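Local coordinates for phage terminase large subunit (PDB 5M1O), which drives ATP-powered translocation of viral DNA into empty capsids and cuts the genome, as a nuclease, to begin and end packaging, at residues A[40-45]-A[93-98]. Sequence-based numbering, arbitrary orientation.
Sequences GADFGK and VADTWG. With CO (cobalt (II) ion), chain C.
In the conformer modelled here, Asp-42 OD1 accepts hydrogen bonds from two waters that tie it to Asp-95. One water lies 2.9 Å from Asp-42 OD1 and also donates to Asp-95 OD2, at 2.6 Å. Another bridges Asp-42 OD1 and Asp-95 O and accepts from Phe-43 N. A third, cobalt-bound water lies very close to Asp-42 OD1. Asp-42 OD2 binds the cobalt directly at 2.1 Å, with four waters and Asp-177 OD1 as the other ligands. With CG anti to the backbone N in both aspartates (chi1 -170° in Asp-42, 176° in Asp-95), the side chains point the same way and lie side by side, carboxylate planes 17° apart. Asp-42 OD1 is 4.0 Å from Asp-95 OD2, as expected for a pair that probably shares a second magnesium ion. Asp-95 OD1 accepts from Trp-97 N in an Asx turn and from Val-119 N, which steadies the carboxylate. The backbones pair as parallel strands: Ala-41 N donates a hydrogen bond to Val-93 O at 2.9 Å, and Asp-95 N one to Ala-41 O at 3.0 Å. The Phe-43 ring turns its edge to Asp-95 O and to Ala-94 CB, 4.1 Å from Phe-43 CE2. This is probably the acidic nuclease centre of the RNase H-like fold, with cobalt in place of the first catalytic magnesium. Strand 37-42 lies between strands 91-94 and 49-56. Helix 73-86 packs on Ala-41 and Phe-43, and helix 177-186 on Val-93 and Asp-95.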
loop_
_atom_site.group_PDB
_atom_site.type_symbol
_atom_site.label_atom_id
_atom_site.label_comp_id
_atom_site.label_asym_id
_atom_site.label_seq_id
_atom_site.Cartn_x
_atom_site.Cartn_y
_atom_site.Cartn_z
ATOM N N GLY A 40 4.382 0.915 -3.076
ATOM C CA GLY A 40 2.967 0.744 -3.360
ATOM C C GLY A 40 2.240 2.049 -3.109
ATOM O O GLY A 40 2.345 2.597 -2.025
ATOM N N ALA A 41 1.494 2.550 -4.095
ATOM C CA ALA A 41 0.851 3.850 -3.994
ATOM C C ALA A 41 -0.641 3.846 -4.309
ATOM O O ALA A 41 -1.044 3.493 -5.417
ATOM C CB ALA A 41 1.542 4.844 -4.901
ATOM N N ASP A 42 -1.419 4.239 -3.292
ATOM C CA ASP A 42 -2.856 4.509 -3.362
ATOM C C ASP A 42 -3.030 6.026 -3.247
ATOM O O ASP A 42 -2.453 6.620 -2.339
ATOM C CB ASP A 42 -3.559 3.804 -2.185
ATOM C CG ASP A 42 -5.068 3.823 -2.309
ATOM O OD1 ASP A 42 -5.573 3.543 -3.418
ATOM O OD2 ASP A 42 -5.753 4.133 -1.308
ATOM N N PHE A 43 -3.802 6.655 -4.144
ATOM C CA PHE A 43 -4.035 8.091 -4.065
ATOM C C PHE A 43 -5.392 8.350 -3.435
ATOM O O PHE A 43 -6.250 7.477 -3.440
ATOM C CB PHE A 43 -3.973 8.686 -5.464
ATOM C CG PHE A 43 -2.608 8.579 -6.091
ATOM C CD1 PHE A 43 -1.616 9.496 -5.776
ATOM C CD2 PHE A 43 -2.308 7.539 -6.959
ATOM C CE1 PHE A 43 -0.347 9.391 -6.333
ATOM C CE2 PHE A 43 -1.050 7.427 -7.524
ATOM C CZ PHE A 43 -0.067 8.358 -7.215
ATOM N N GLY A 44 -5.571 9.551 -2.894
ATOM C CA GLY A 44 -6.814 9.944 -2.216
ATOM C C GLY A 44 -7.565 10.997 -3.001
ATOM O O GLY A 44 -7.015 12.047 -3.297
ATOM N N LYS A 45 -8.818 10.704 -3.358
ATOM C CA LYS A 45 -9.722 11.710 -3.920
ATOM C C LYS A 45 -10.533 12.303 -2.774
ATOM O O LYS A 45 -10.971 11.570 -1.879
ATOM C CB LYS A 45 -10.662 11.085 -4.958
ATOM N N VAL A 93 4.522 1.365 -7.790
ATOM C CA VAL A 93 3.418 0.538 -8.288
ATOM C C VAL A 93 2.166 1.322 -7.910
ATOM O O VAL A 93 1.749 1.328 -6.759
ATOM C CB VAL A 93 3.428 -0.869 -7.666
ATOM C CG1 VAL A 93 2.297 -1.750 -8.229
ATOM C CG2 VAL A 93 4.768 -1.531 -7.918
ATOM N N ALA A 94 1.601 2.030 -8.881
ATOM C CA ALA A 94 0.551 3.004 -8.607
ATOM C C ALA A 94 -0.793 2.490 -9.051
ATOM O O ALA A 94 -0.953 2.094 -10.207
ATOM C CB ALA A 94 0.852 4.317 -9.311
ATOM N N ASP A 95 -1.770 2.526 -8.151
ATOM C CA ASP A 95 -3.151 2.309 -8.547
ATOM C C ASP A 95 -3.690 3.561 -9.230
ATOM O O ASP A 95 -4.199 4.486 -8.587
ATOM C CB ASP A 95 -4.036 1.910 -7.373
ATOM C CG ASP A 95 -5.489 1.778 -7.771
ATOM O OD1 ASP A 95 -5.800 1.745 -8.992
ATOM O OD2 ASP A 95 -6.324 1.711 -6.862
ATOM N N THR A 96 -3.642 3.523 -10.560
ATOM C CA THR A 96 -4.036 4.644 -11.396
ATOM C C THR A 96 -5.525 4.655 -11.763
ATOM O O THR A 96 -5.963 5.547 -12.491
ATOM C CB THR A 96 -3.202 4.639 -12.689
ATOM O OG1 THR A 96 -3.226 3.326 -13.261
ATOM C CG2 THR A 96 -1.770 5.012 -12.374
ATOM N N TRP A 97 -6.294 3.694 -11.246
ATOM C CA TRP A 97 -7.719 3.591 -11.554
ATOM C C TRP A 97 -8.511 4.622 -10.747
ATOM O O TRP A 97 -8.411 4.684 -9.520
ATOM C CB TRP A 97 -8.220 2.177 -11.254
ATOM C CG TRP A 97 -9.585 1.895 -11.796
ATOM C CD1 TRP A 97 -10.747 1.782 -11.081
ATOM C CD2 TRP A 97 -9.929 1.667 -13.163
ATOM N NE1 TRP A 97 -11.792 1.507 -11.928
ATOM C CE2 TRP A 97 -11.316 1.430 -13.209
ATOM C CE3 TRP A 97 -9.202 1.646 -14.356
ATOM C CZ2 TRP A 97 -11.994 1.171 -14.405
ATOM C CZ3 TRP A 97 -9.874 1.364 -15.552
ATOM C CH2 TRP A 97 -11.259 1.143 -15.562
ATOM N N GLY A 98 -9.278 5.433 -11.454
ATOM C CA GLY A 98 -10.023 6.537 -10.871
ATOM C C GLY A 98 -9.224 7.725 -10.365
ATOM O O GLY A 98 -9.784 8.560 -9.655
HETATM CO CO CO C . -7.829 4.308 -1.158
HETATM O O HOH W 1 -5.214 5.091 -6.051
HETATM O O HOH W 2 -6.208 0.854 -4.394
HETATM O O HOH W 3 -7.994 4.306 -3.251
HETATM O O HOH W 4 -7.439 6.231 -1.212
HETATM O O HOH W 5 -9.971 4.984 -1.041
HETATM O O HOH W 6 -8.239 2.276 -1.348
#